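Local coordinates for protein probable dehydrogenase (Bordetella bronchiseptica, PDB 3MOI) that probably acts as an NAD(P)-dependent dehydrogenase of the GFO/IDH/MocA type, with a Rossmann-fold domain expected to hold the nucleotide, at residues Leu10-Gly14 / Ser15-Ala19; Glu38-Arg41 / Glu42-Gly45; Ala71-His74 / Gln75-Cys78; Pro357-Asp361 / Ala362-Lys366. All blocks are in the same frame, centred on the assembly; numbering follows the deposited sequence.

Contact 1 of 4, residues Leu10-Gly14 / Ser15-Ala19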
ATOM      1  N   LEU A  10      17.609  22.461  22.163  1.00 37.80           N
ATOM      2  CA  LEU A  10      18.658  22.383  21.165  1.00 37.49           C
ATOM      3  C   LEU A  10      19.120  20.964  20.944  1.00 38.53           C
ATOM      4  O   LEU A  10      20.326  20.680  20.901  1.00 39.54           O
ATOM      5  CB  LEU A  10      19.828  23.263  21.590  1.00 36.88           C
ATOM      6  CG  LEU A  10      19.698  24.795  21.393  1.00 36.34           C
ATOM      7  CD1 LEU A  10      20.821  25.546  22.116  1.00 32.51           C
ATOM      8  CD2 LEU A  10      19.631  25.226  19.910  1.00 30.30           C
ATOM      9  N   GLY A  11      18.182  20.042  20.829  1.00 39.06           N
ATOM     10  CA  GLY A  11      18.552  18.686  20.526  1.00 38.99           C
ATOM     11  C   GLY A  11      18.639  18.667  19.015  1.00 39.60           C
ATOM     12  O   GLY A  11      18.869  19.685  18.388  1.00 39.34           O
ATOM     13  N   PHE A  12      18.380  17.509  18.431  1.00 40.37           N
ATOM     14  CA  PHE A  12      18.523  17.317  17.007  1.00 41.10           C
ATOM     15  C   PHE A  12      17.608  18.209  16.162  1.00 41.46           C
ATOM     16  O   PHE A  12      18.094  19.032  15.383  1.00 42.48           O
ATOM     17  CB  PHE A  12      18.356  15.820  16.707  1.00 41.34           C
ATOM     18  CG  PHE A  12      18.451  15.481  15.255  1.00 42.75           C
ATOM     19  CD1 PHE A  12      19.666  15.586  14.580  1.00 42.08           C
ATOM     20  CD2 PHE A  12      17.303  15.055  14.543  1.00 44.61           C
ATOM     21  CE1 PHE A  12      19.765  15.259  13.217  1.00 41.64           C
ATOM     22  CE2 PHE A  12      17.380  14.750  13.182  1.00 44.11           C
ATOM     23  CZ  PHE A  12      18.644  14.854  12.518  1.00 45.12           C
ATOM     24  N   ALA A  13      16.299  18.090  16.313  1.00 41.82           N
ATOM     25  CA  ALA A  13      15.384  18.980  15.582  1.00 42.19           C
ATOM     26  C   ALA A  13      15.787  20.488  15.692  1.00 42.26           C
ATOM     27  O   ALA A  13      15.874  21.231  14.701  1.00 42.80           O
ATOM     28  CB  ALA A  13      13.911  18.758  16.069  1.00 41.70           C
ATOM     29  N   GLY A  14      16.043  20.940  16.892  1.00 41.91           N
ATOM     30  CA  GLY A  14      16.439  22.325  17.062  1.00 42.41           C
ATOM     31  C   GLY A  14      17.751  22.735  16.406  1.00 43.28           C
ATOM     32  O   GLY A  14      17.756  23.604  15.514  1.00 43.74           O
ATOM     33  N   SER A  15      18.863  22.148  16.867  1.00 43.29           N
ATOM     34  CA  SER A  15      20.178  22.649  16.516  1.00 44.09           C
ATOM     35  C   SER A  15      20.574  22.239  15.123  1.00 44.24           C
ATOM     36  O   SER A  15      21.178  23.040  14.408  1.00 44.28           O
ATOM     37  CB  SER A  15      21.290  22.130  17.437  1.00 44.41           C
ATOM     38  OG  SER A  15      20.855  21.303  18.510  1.00 47.95           O
ATOM     39  N   VAL A  16      20.311  20.982  14.736  1.00 44.27           N
ATOM     40  CA  VAL A  16      20.875  20.514  13.453  1.00 43.58           C
ATOM     41  C   VAL A  16      19.915  20.612  12.268  1.00 43.37           C
ATOM     42  O   VAL A  16      20.354  20.972  11.190  1.00 42.76           O
ATOM     43  CB  VAL A  16      21.690  19.146  13.528  1.00 43.76           C
ATOM     44  CG1 VAL A  16      21.425  18.373  14.789  1.00 43.78           C
ATOM     45  CG2 VAL A  16      21.484  18.282  12.259  1.00 43.60           C
ATOM     46  N   LEU A  17      18.612  20.371  12.456  1.00 43.72           N
ATOM     47  CA  LEU A  17      17.644  20.541  11.344  1.00 42.88           C
ATOM     48  C   LEU A  17      17.188  21.967  11.149  1.00 42.12           C
ATOM     49  O   LEU A  17      17.345  22.554  10.073  1.00 43.25           O
ATOM     50  CB  LEU A  17      16.434  19.656  11.556  1.00 43.29           C
ATOM     51  CG  LEU A  17      16.380  18.350  10.741  1.00 45.13           C
ATOM     52  CD1 LEU A  17      17.713  17.956  10.096  1.00 40.51           C
ATOM     53  CD2 LEU A  17      15.775  17.190  11.580  1.00 44.30           C
ATOM     54  N   MET A  18      16.633  22.569  12.185  1.00 40.63           N
ATOM     55  CA  MET A  18      15.929  23.811  11.956  1.00 38.93           C
ATOM     56  C   MET A  18      16.860  24.977  11.909  1.00 38.07           C
ATOM     57  O   MET A  18      16.719  25.847  11.056  1.00 37.74           O
ATOM     58  CB  MET A  18      14.857  24.025  13.015  1.00 38.24           C
ATOM     59  CG  MET A  18      14.073  25.292  12.835  1.00 36.34           C
ATOM     60  SD  MET A  18      13.615  25.553  11.149  1.00 27.40           S
ATOM     61  CE  MET A  18      12.597  26.961  11.234  1.00 35.61           C
ATOM     62  N   ALA A  19      17.810  25.010  12.826  1.00 38.03           N
ATOM     63  CA  ALA A  19      18.723  26.190  12.944  1.00 38.03           C
ATOM     64  C   ALA A  19      19.427  26.628  11.647  1.00 38.22           C
ATOM     65  O   ALA A  19      19.306  27.778  11.261  1.00 38.41           O
ATOM     66  CB  ALA A  19      19.724  25.985  14.026  1.00 37.52           C
TER
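Phe12 leans over Val16 and Leu17, one turn further along the helix that starts just after Gly11. Its CB heads away from the later residues, but chi1 of 179° places CG beside the residue's own carbonyl carbon and turns the ring toward the next turn of the helix. The ring then divides between two partners. On one flank CD1 meets Val16 CG1 at 3.3 Å and CE1 sits 3.6 Å from Val16 CG2; on the other CE2 comes within 3.3 Å of Leu17 CD2. CZ, at the tip, touches both methyls of Leu17, and Tyr278 meets the ring edge-to-face. Both aliphatic groups approach the ring at a slant.

The backbone beneath is wider than an ordinary alpha helix. Phe12 O takes two N-H groups, Val16 N at 3.0 Å and Leu17 N at 3.3 Å, while Met18 N reaches back five residues to Ala13 O (2.9 Å), and Ala19 N does the same to Gly14 O. Gly11, the N-cap, receives a nearly straight bond from Ser15 N to its O (2.9 Å, 169°). Ser15 OG also lies close to two carbonyls, those of Leu10 and Gly11.

Gly11 and Gly14 fit the GxGxxG pattern of a Rossmann strand-turn-helix, the turn that carries the dinucleotide phosphates in relatives. The single hydroxyl proton of Ser15 can serve just one carbonyl at a time, and which one is not settled; the sure tie across the first turn is the backbone bond from Ser15 N to Gly11 O.

Contact 2 of 4, residues Glu38-Arg41 / Glu42-Gly45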
ATOM      1  N   GLU A  38      24.033  23.273  29.717  1.00 44.78           N
ATOM      2  CA  GLU A  38      25.007  24.351  29.648  1.00 45.62           C
ATOM      3  C   GLU A  38      26.019  24.099  28.533  1.00 45.49           C
ATOM      4  O   GLU A  38      26.348  24.944  27.733  1.00 45.27           O
ATOM      5  CB  GLU A  38      25.691  24.468  30.993  1.00 45.67           C
ATOM      6  CG  GLU A  38      26.815  25.449  31.003  1.00 49.05           C
ATOM      7  CD  GLU A  38      27.340  25.725  32.408  1.00 53.30           C
ATOM      8  OE1 GLU A  38      27.446  24.768  33.232  1.00 56.46           O
ATOM      9  OE2 GLU A  38      27.649  26.905  32.677  1.00 53.52           O
ATOM     10  N   ASP A  39      26.493  22.890  28.469  1.00 45.89           N
ATOM     11  CA  ASP A  39      27.455  22.553  27.458  1.00 46.27           C
ATOM     12  C   ASP A  39      27.008  22.888  26.026  1.00 45.13           C
ATOM     13  O   ASP A  39      27.610  23.691  25.361  1.00 45.08           O
ATOM     14  CB  ASP A  39      27.829  21.081  27.604  1.00 46.38           C
ATOM     15  CG  ASP A  39      29.035  20.731  26.810  1.00 49.35           C
ATOM     16  OD1 ASP A  39      30.039  21.473  26.906  1.00 51.83           O
ATOM     17  OD2 ASP A  39      28.975  19.707  26.086  1.00 55.78           O
ATOM     18  N   VAL A  40      25.936  22.275  25.571  1.00 44.97           N
ATOM     19  CA  VAL A  40      25.401  22.477  24.204  1.00 44.71           C
ATOM     20  C   VAL A  40      24.996  23.918  23.861  1.00 44.74           C
ATOM     21  O   VAL A  40      25.245  24.432  22.770  1.00 44.23           O
ATOM     22  CB  VAL A  40      24.149  21.605  24.043  1.00 44.62           C
ATOM     23  CG1 VAL A  40      23.506  21.794  22.704  1.00 41.78           C
ATOM     24  CG2 VAL A  40      24.548  20.157  24.276  1.00 45.14           C
ATOM     25  N   ARG A  41      24.333  24.529  24.819  1.00 44.66           N
ATOM     26  CA  ARG A  41      23.879  25.897  24.740  1.00 44.89           C
ATOM     27  C   ARG A  41      25.029  26.832  24.358  1.00 45.72           C
ATOM     28  O   ARG A  41      24.900  27.670  23.462  1.00 45.72           O
ATOM     29  CB  ARG A  41      23.365  26.215  26.126  1.00 44.38           C
ATOM     30  CG  ARG A  41      22.791  27.481  26.329  1.00 42.42           C
ATOM     31  CD  ARG A  41      22.789  27.820  27.813  1.00 43.47           C
ATOM     32  NE  ARG A  41      22.431  26.698  28.671  1.00 45.97           N
ATOM     33  CZ  ARG A  41      22.576  26.669  29.999  1.00 45.39           C
ATOM     34  NH1 ARG A  41      23.079  27.687  30.679  1.00 37.70           N
ATOM     35  NH2 ARG A  41      22.205  25.569  30.645  1.00 48.67           N
ATOM     36  N   GLU A  42      26.154  26.663  25.041  1.00 46.32           N
ATOM     37  CA  GLU A  42      27.296  27.598  24.964  1.00 47.01           C
ATOM     38  C   GLU A  42      27.962  27.460  23.600  1.00 45.75           C
ATOM     39  O   GLU A  42      28.225  28.430  22.901  1.00 44.23           O
ATOM     40  CB  GLU A  42      28.305  27.257  26.067  1.00 47.73           C
ATOM     41  CG  GLU A  42      29.023  28.456  26.664  1.00 53.89           C
ATOM     42  CD  GLU A  42      28.396  28.943  28.000  1.00 60.03           C
ATOM     43  OE1 GLU A  42      28.538  28.187  29.025  1.00 63.89           O
ATOM     44  OE2 GLU A  42      27.794  30.064  28.007  1.00 59.59           O
ATOM     45  N   ARG A  43      28.185  26.207  23.221  1.00 45.56           N
ATOM     46  CA  ARG A  43      28.730  25.849  21.910  1.00 45.18           C
ATOM     47  C   ARG A  43      27.840  26.491  20.837  1.00 44.21           C
ATOM     48  O   ARG A  43      28.319  27.228  19.958  1.00 43.74           O
ATOM     49  CB  ARG A  43      28.821  24.325  21.803  1.00 45.44           C
ATOM     50  CG  ARG A  43      30.091  23.784  21.122  1.00 47.69           C
ATOM     51  CD  ARG A  43      30.828  22.628  21.924  1.00 49.32           C
ATOM     52  NE  ARG A  43      29.973  21.737  22.740  1.00 51.30           N
ATOM     53  CZ  ARG A  43      29.033  20.899  22.256  1.00 52.84           C
ATOM     54  NH1 ARG A  43      28.758  20.836  20.940  1.00 51.92           N
ATOM     55  NH2 ARG A  43      28.328  20.130  23.096  1.00 51.89           N
ATOM     56  N   PHE A  44      26.532  26.304  20.976  1.00 43.23           N
ATOM     57  CA  PHE A  44      25.579  26.901  20.044  1.00 42.74           C
ATOM     58  C   PHE A  44      25.584  28.443  20.044  1.00 42.57           C
ATOM     59  O   PHE A  44      25.556  29.084  18.991  1.00 41.84           O
ATOM     60  CB  PHE A  44      24.185  26.370  20.337  1.00 43.45           C
ATOM     61  CG  PHE A  44      23.192  26.733  19.316  1.00 41.47           C
ATOM     62  CD1 PHE A  44      23.013  25.942  18.220  1.00 39.98           C
ATOM     63  CD2 PHE A  44      22.434  27.875  19.455  1.00 41.57           C
ATOM     64  CE1 PHE A  44      22.091  26.279  17.256  1.00 41.11           C
ATOM     65  CE2 PHE A  44      21.504  28.224  18.500  1.00 42.19           C
ATOM     66  CZ  PHE A  44      21.336  27.417  17.385  1.00 40.34           C
ATOM     67  N   GLY A  45      25.649  29.048  21.216  1.00 42.75           N
ATOM     68  CA  GLY A  45      25.815  30.489  21.281  1.00 43.09           C
ATOM     69  C   GLY A  45      27.053  31.017  20.538  1.00 43.76           C
ATOM     70  O   GLY A  45      26.956  32.067  19.892  1.00 44.10           O
TER
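Arg41 O receives Gly45 N in a short backbone bond of 2.7 Å, and Val40 O takes Phe44 N at 2.9 Å. At the start of the segment the bonds are longer: Glu42 N reaches Glu38 O, while Asp39 O gets only weak bonds from Glu42 N and Arg43 N.

Along the outer side Asp39 and Arg43 form a single-point salt bridge, Arg43 NH2 to Asp39 OD2 at 3.1 Å and 164°. The carboxylate oxygen lies practically in the guanidinium plane, yet it is met from well above its own carboxylate plane, the two groups being turned 56° apart. Bends at chi2 and chi3 curl the arginine back to reach it, and its other terminal nitrogen, NH1, donates to Phe280 O.

Glu38 and Glu42 run side by side, with Glu38 OE2 4.0 Å from Glu42 OE1, a pairing that is probably mildly unfavourable. On the inner side Phe44 packs edge-to-face on Phe280 and stacks with Tyr48. Charged side chains paired at i, i+4 on the outer face and Phe44 buried on the inner one are the pattern of an amphipathic helix, here the one linking strands 28-34 and 52-53 in a beta-alpha-beta unit of the Rossmann fold.

Contact 3 of 4, residues Ala71-His74 / Gln75-Cys78; sequences ASPH and QFHC
His77 chi1 of -71° sets CG beside its own backbone N, and chi2 of 171° turns the imidazole so that one face lies squarely over His74 CA. The C-H of that carbon points into the ring face, a CH-pi contact of 3.5 Å from His74 CA to the ring centroid and only 7° off the normal. At the ring's edge, near its plane, lies Ser72 O, 2.8 Å from His77 NE2, though the bent approach makes this a weak bond; Ser72 OG borders the same edge beside CD2. The other nitrogen, ND1, bonds to Leu97 O, which with the weaker contact at NE2 restrains the ring's rotation.

The turn follows strand 67-70 of the parallel Rossmann sheet and leads into helix 77-86, a strand-to-helix connection near the turn that fits the GxGxxG pattern. Its backbone closes by two i, i+3 bonds: Phe76 N to Pro73 O at 2.8 Å, and His77 N to His74 O at 2.9 Å, the latter donor standing high above the carbonyl plane. Pro73 CD touches Phe76 CD2 at 3.9 Å, the two rings crossing at a slant. Ser72 OG bonds to His80 ND1, further along the helix, and His74 NE2 to Lys170 O.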
ATOM      1  N   ALA A  71      11.489  23.215  20.364  1.00 33.01           N
ATOM      2  CA  ALA A  71      11.940  21.895  20.016  1.00 32.37           C
ATOM      3  C   ALA A  71      12.395  21.156  21.252  1.00 31.95           C
ATOM      4  O   ALA A  71      13.272  20.298  21.170  1.00 30.73           O
ATOM      5  CB  ALA A  71      13.092  21.957  18.997  1.00 32.06           C
ATOM      6  N   SER A  72      11.779  21.463  22.381  1.00 31.62           N
ATOM      7  CA  SER A  72      12.085  20.761  23.618  1.00 32.38           C
ATOM      8  C   SER A  72      11.480  19.383  23.595  1.00 32.34           C
ATOM      9  O   SER A  72      10.603  19.130  22.824  1.00 33.14           O
ATOM     10  CB  SER A  72      11.519  21.531  24.792  1.00 32.66           C
ATOM     11  OG  SER A  72      10.261  22.039  24.471  1.00 34.71           O
ATOM     12  N   PRO A  73      11.921  18.483  24.471  1.00 33.14           N
ATOM     13  CA  PRO A  73      11.209  17.165  24.566  1.00 33.04           C
ATOM     14  C   PRO A  73       9.698  17.342  24.783  1.00 34.12           C
ATOM     15  O   PRO A  73       9.306  18.196  25.570  1.00 33.78           O
ATOM     16  CB  PRO A  73      11.825  16.519  25.796  1.00 32.69           C
ATOM     17  CG  PRO A  73      13.118  17.340  26.106  1.00 33.14           C
ATOM     18  CD  PRO A  73      12.876  18.708  25.574  1.00 32.50           C
ATOM     19  N   HIS A  74       8.869  16.513  24.152  1.00 34.76           N
ATOM     20  CA  HIS A  74       7.439  16.743  24.134  1.00 35.79           C
ATOM     21  C   HIS A  74       6.756  16.975  25.460  1.00 36.43           C
ATOM     22  O   HIS A  74       5.759  17.689  25.522  1.00 38.85           O
ATOM     23  CB  HIS A  74       6.720  15.608  23.413  1.00 36.26           C
ATOM     24  CG  HIS A  74       6.787  14.306  24.132  1.00 36.68           C
ATOM     25  ND1 HIS A  74       5.924  13.985  25.157  1.00 37.32           N
ATOM     26  CD2 HIS A  74       7.612  13.242  23.975  1.00 37.62           C
ATOM     27  CE1 HIS A  74       6.246  12.795  25.637  1.00 38.73           C
ATOM     28  NE2 HIS A  74       7.259  12.318  24.928  1.00 41.22           N
ATOM     29  N   GLN A  75       7.255  16.361  26.508  1.00 36.94           N
ATOM     30  CA  GLN A  75       6.743  16.517  27.891  1.00 37.58           C
ATOM     31  C   GLN A  75       6.766  17.968  28.366  1.00 35.94           C
ATOM     32  O   GLN A  75       6.116  18.328  29.330  1.00 34.92           O
ATOM     33  CB  GLN A  75       7.612  15.669  28.879  1.00 38.63           C
ATOM     34  CG  GLN A  75       8.954  15.063  28.220  1.00 42.55           C
ATOM     35  CD  GLN A  75       9.992  14.729  29.277  1.00 50.25           C
ATOM     36  OE1 GLN A  75       9.747  14.962  30.463  1.00 54.63           O
ATOM     37  NE2 GLN A  75      11.163  14.180  28.864  1.00 52.08           N
ATOM     38  N   PHE A  76       7.601  18.768  27.731  1.00 35.31           N
ATOM     39  CA  PHE A  76       7.718  20.184  28.040  1.00 35.19           C
ATOM     40  C   PHE A  76       6.927  21.079  27.108  1.00 34.32           C
ATOM     41  O   PHE A  76       6.874  22.271  27.324  1.00 35.10           O
ATOM     42  CB  PHE A  76       9.188  20.598  28.016  1.00 35.76           C
ATOM     43  CG  PHE A  76       9.981  20.005  29.122  1.00 38.12           C
ATOM     44  CD1 PHE A  76       9.870  20.510  30.402  1.00 42.94           C
ATOM     45  CD2 PHE A  76      10.798  18.908  28.902  1.00 39.57           C
ATOM     46  CE1 PHE A  76      10.592  19.938  31.460  1.00 44.58           C
ATOM     47  CE2 PHE A  76      11.487  18.317  29.921  1.00 39.69           C
ATOM     48  CZ  PHE A  76      11.405  18.842  31.214  1.00 42.33           C
ATOM     49  N   HIS A  77       6.299  20.536  26.066  1.00 33.97           N
ATOM     50  CA  HIS A  77       5.638  21.402  25.082  1.00 32.97           C
ATOM     51  C   HIS A  77       4.499  22.224  25.637  1.00 32.71           C
ATOM     52  O   HIS A  77       4.400  23.404  25.365  1.00 34.27           O
ATOM     53  CB  HIS A  77       5.131  20.612  23.932  1.00 33.05           C
ATOM     54  CG  HIS A  77       6.198  20.084  23.044  1.00 30.86           C
ATOM     55  ND1 HIS A  77       5.931  19.189  22.036  1.00 29.32           N
ATOM     56  CD2 HIS A  77       7.517  20.335  22.985  1.00 32.48           C
ATOM     57  CE1 HIS A  77       7.052  18.912  21.394  1.00 33.10           C
ATOM     58  NE2 HIS A  77       8.031  19.579  21.958  1.00 32.36           N
ATOM     59  N   CYS A  78       3.644  21.628  26.415  1.00 32.41           N
ATOM     60  CA  CYS A  78       2.525  22.360  26.970  1.00 32.69           C
ATOM     61  C   CYS A  78       2.947  23.633  27.695  1.00 33.10           C
ATOM     62  O   CYS A  78       2.470  24.754  27.384  1.00 32.47           O
ATOM     63  CB  CYS A  78       1.717  21.478  27.934  1.00 32.80           C
ATOM     64  SG  CYS A  78       0.289  22.332  28.597  1.00 32.73           S
TER

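Contact 4 of 4, residues Pro357-Asp361 / Ala362-Lys366; sequences PALRD and ARWGK
Trp364 lays its indole alongside Arg360, both side chains pointing the same way. Arg360 CG lies over one face, toward the rim: it stands 3.8 Å from the centroid of the five-membered ring of Trp364, 20° off its normal, a CH-pi contact. Farther out the guanidinium is turned 55° from the indole plane and approaches CZ2 at a slant; its charge goes to Glu347 in a salt bridge, with Ser125 taking NE. Leu359 crosses the six-membered ring obliquely, its CD1 3.6 Å from Trp364 CZ3. Lys187 adds a cation-pi contact to the same indole.

Beside these groups Asp361 turns its carboxylate forward onto the first turn of the helix. Its CG sits between backbone N and carbonyl carbon (chi1 75°), which brings OD1 3.0 Å from Trp364 N; the donor lies above the carboxylate plane. The main-chain oxygen Asp361 O takes Gly365 N at 3.1 Å in a nearly straight bond, plus a weak bond from Trp364 N.

Just before, Arg360 is the centre of an inverse gamma turn, closed weakly from Asp361 N to Leu359 O. Aspartate as N-cap, its side chain accepting the N-H three residues on, is the classic start of an alpha helix, here helix 362-381.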
ATOM      1  N   PRO A 357      -3.917  32.567   7.283  1.00 33.31           N
ATOM      2  CA  PRO A 357      -3.887  32.039   8.626  1.00 33.93           C
ATOM      3  C   PRO A 357      -3.286  30.662   8.602  1.00 33.88           C
ATOM      4  O   PRO A 357      -3.258  30.050   7.576  1.00 34.23           O
ATOM      5  CB  PRO A 357      -5.380  31.966   9.004  1.00 35.02           C
ATOM      6  CG  PRO A 357      -6.013  33.082   8.208  1.00 34.54           C
ATOM      7  CD  PRO A 357      -5.254  33.075   6.903  1.00 33.30           C
ATOM      8  N   ALA A 358      -2.742  30.192   9.703  1.00 33.86           N
ATOM      9  CA  ALA A 358      -2.063  28.913   9.697  1.00 34.00           C
ATOM     10  C   ALA A 358      -3.058  27.742   9.471  1.00 34.38           C
ATOM     11  O   ALA A 358      -4.119  27.736  10.013  1.00 35.92           O
ATOM     12  CB  ALA A 358      -1.374  28.758  10.987  1.00 33.16           C
ATOM     13  N   LEU A 359      -2.710  26.760   8.661  1.00 34.04           N
ATOM     14  CA  LEU A 359      -3.483  25.515   8.526  1.00 32.77           C
ATOM     15  C   LEU A 359      -3.227  24.574   9.720  1.00 32.83           C
ATOM     16  O   LEU A 359      -4.173  24.036  10.304  1.00 32.38           O
ATOM     17  CB  LEU A 359      -3.054  24.810   7.265  1.00 31.43           C
ATOM     18  CG  LEU A 359      -3.731  23.477   6.907  1.00 34.30           C
ATOM     19  CD1 LEU A 359      -5.301  23.517   6.749  1.00 26.07           C
ATOM     20  CD2 LEU A 359      -2.991  22.904   5.636  1.00 31.77           C
ATOM     21  N   ARG A 360      -1.945  24.357  10.040  1.00 31.82           N
ATOM     22  CA  ARG A 360      -1.569  23.444  11.066  1.00 31.96           C
ATOM     23  C   ARG A 360      -1.492  24.112  12.453  1.00 31.56           C
ATOM     24  O   ARG A 360      -0.421  24.214  13.108  1.00 29.65           O
ATOM     25  CB  ARG A 360      -0.257  22.781  10.713  1.00 33.11           C
ATOM     26  CG  ARG A 360      -0.305  22.030   9.360  1.00 35.89           C
ATOM     27  CD  ARG A 360       1.062  21.615   8.861  1.00 39.08           C
ATOM     28  NE  ARG A 360       0.955  21.213   7.456  1.00 44.94           N
ATOM     29  CZ  ARG A 360       0.794  22.037   6.413  1.00 45.41           C
ATOM     30  NH1 ARG A 360       0.773  23.360   6.555  1.00 46.53           N
ATOM     31  NH2 ARG A 360       0.685  21.521   5.208  1.00 46.73           N
ATOM     32  N   ASP A 361      -2.651  24.533  12.925  1.00 30.80           N
ATOM     33  CA  ASP A 361      -2.682  25.254  14.168  1.00 31.20           C
ATOM     34  C   ASP A 361      -2.798  24.250  15.333  1.00 30.07           C
ATOM     35  O   ASP A 361      -2.600  23.044  15.182  1.00 29.45           O
ATOM     36  CB  ASP A 361      -3.845  26.239  14.141  1.00 31.32           C
ATOM     37  CG  ASP A 361      -5.169  25.554  14.337  1.00 35.44           C
ATOM     38  OD1 ASP A 361      -5.334  24.391  13.869  1.00 33.37           O
ATOM     39  OD2 ASP A 361      -6.029  26.169  15.029  1.00 45.79           O
ATOM     40  N   ALA A 362      -3.109  24.751  16.512  1.00 30.30           N
ATOM     41  CA  ALA A 362      -3.146  23.864  17.699  1.00 29.82           C
ATOM     42  C   ALA A 362      -4.311  22.869  17.553  1.00 29.61           C
ATOM     43  O   ALA A 362      -4.135  21.710  17.918  1.00 30.30           O
ATOM     44  CB  ALA A 362      -3.191  24.627  18.954  1.00 27.32           C
ATOM     45  N   ARG A 363      -5.442  23.282  16.940  1.00 28.92           N
ATOM     46  CA  ARG A 363      -6.576  22.386  16.776  1.00 27.89           C
ATOM     47  C   ARG A 363      -6.274  21.296  15.783  1.00 28.31           C
ATOM     48  O   ARG A 363      -6.785  20.231  15.905  1.00 30.16           O
ATOM     49  CB  ARG A 363      -7.827  23.128  16.362  1.00 26.77           C
ATOM     50  CG  ARG A 363      -8.522  23.831  17.520  1.00 30.24           C
ATOM     51  CD  ARG A 363      -9.339  25.037  17.054  1.00 31.26           C
ATOM     52  NE  ARG A 363      -9.808  25.812  18.178  1.00 29.90           N
ATOM     53  CZ  ARG A 363     -10.881  25.507  18.924  1.00 30.79           C
ATOM     54  NH1 ARG A 363     -11.611  24.458  18.646  1.00 29.25           N
ATOM     55  NH2 ARG A 363     -11.223  26.282  19.951  1.00 26.71           N
ATOM     56  N   TRP A 364      -5.427  21.555  14.809  1.00 28.36           N
ATOM     57  CA  TRP A 364      -5.096  20.583  13.835  1.00 28.13           C
ATOM     58  C   TRP A 364      -4.218  19.575  14.508  1.00 28.54           C
ATOM     59  O   TRP A 364      -4.367  18.391  14.318  1.00 29.36           O
ATOM     60  CB  TRP A 364      -4.392  21.282  12.700  1.00 28.39           C
ATOM     61  CG  TRP A 364      -3.585  20.441  11.778  1.00 31.32           C
ATOM     62  CD1 TRP A 364      -2.386  19.834  12.044  1.00 32.07           C
ATOM     63  CD2 TRP A 364      -3.827  20.243  10.396  1.00 34.39           C
ATOM     64  NE1 TRP A 364      -1.929  19.166  10.926  1.00 34.65           N
ATOM     65  CE2 TRP A 364      -2.795  19.422   9.898  1.00 35.94           C
ATOM     66  CE3 TRP A 364      -4.836  20.655   9.527  1.00 36.52           C
ATOM     67  CZ2 TRP A 364      -2.730  19.056   8.583  1.00 36.25           C
ATOM     68  CZ3 TRP A 364      -4.776  20.283   8.249  1.00 34.65           C
ATOM     69  CH2 TRP A 364      -3.746  19.481   7.773  1.00 35.76           C
ATOM     70  N   GLY A 365      -3.280  20.051  15.298  1.00 28.76           N
ATOM     71  CA  GLY A 365      -2.440  19.190  16.147  1.00 28.64           C
ATOM     72  C   GLY A 365      -3.234  18.256  17.060  1.00 28.94           C
ATOM     73  O   GLY A 365      -3.012  17.009  17.034  1.00 27.83           O
ATOM     74  N   LYS A 366      -4.197  18.815  17.811  1.00 28.53           N
ATOM     75  CA  LYS A 366      -5.006  17.953  18.705  1.00 29.12           C
ATOM     76  C   LYS A 366      -5.681  16.884  17.887  1.00 28.76           C
ATOM     77  O   LYS A 366      -5.685  15.703  18.273  1.00 29.44           O
ATOM     78  CB  LYS A 366      -6.073  18.715  19.506  1.00 29.29           C
ATOM     79  CG  LYS A 366      -6.938  17.822  20.408  1.00 29.05           C
ATOM     80  CD  LYS A 366      -7.986  18.614  21.191  1.00 29.31           C
ATOM     81  CE  LYS A 366      -8.662  17.739  22.264  1.00 31.15           C
ATOM     82  NZ  LYS A 366      -9.738  18.520  23.015  1.00 30.60           N
TER

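All four contacts are local, each between adjoining segments, so they close no long loop; they follow in series, and none nests within or crosses another. Contact 1 opens the helix after the first Rossmann strand, and contact 2 begins the helix after the second. The two meet where Leu10 packs on Val40 and Phe44 and where Ala19 touches Phe44. Contact 3, beyond strand 67-70, returns to the first turn through Ala71 CB against Gly14 N. Contact 4 comes much later and touches none of the others, its nearest atoms about 10 Å from contact 3. Helix 101-114 bridges that gap, packing against Cys78 on one hand and Ala362 and Lys366 on the other.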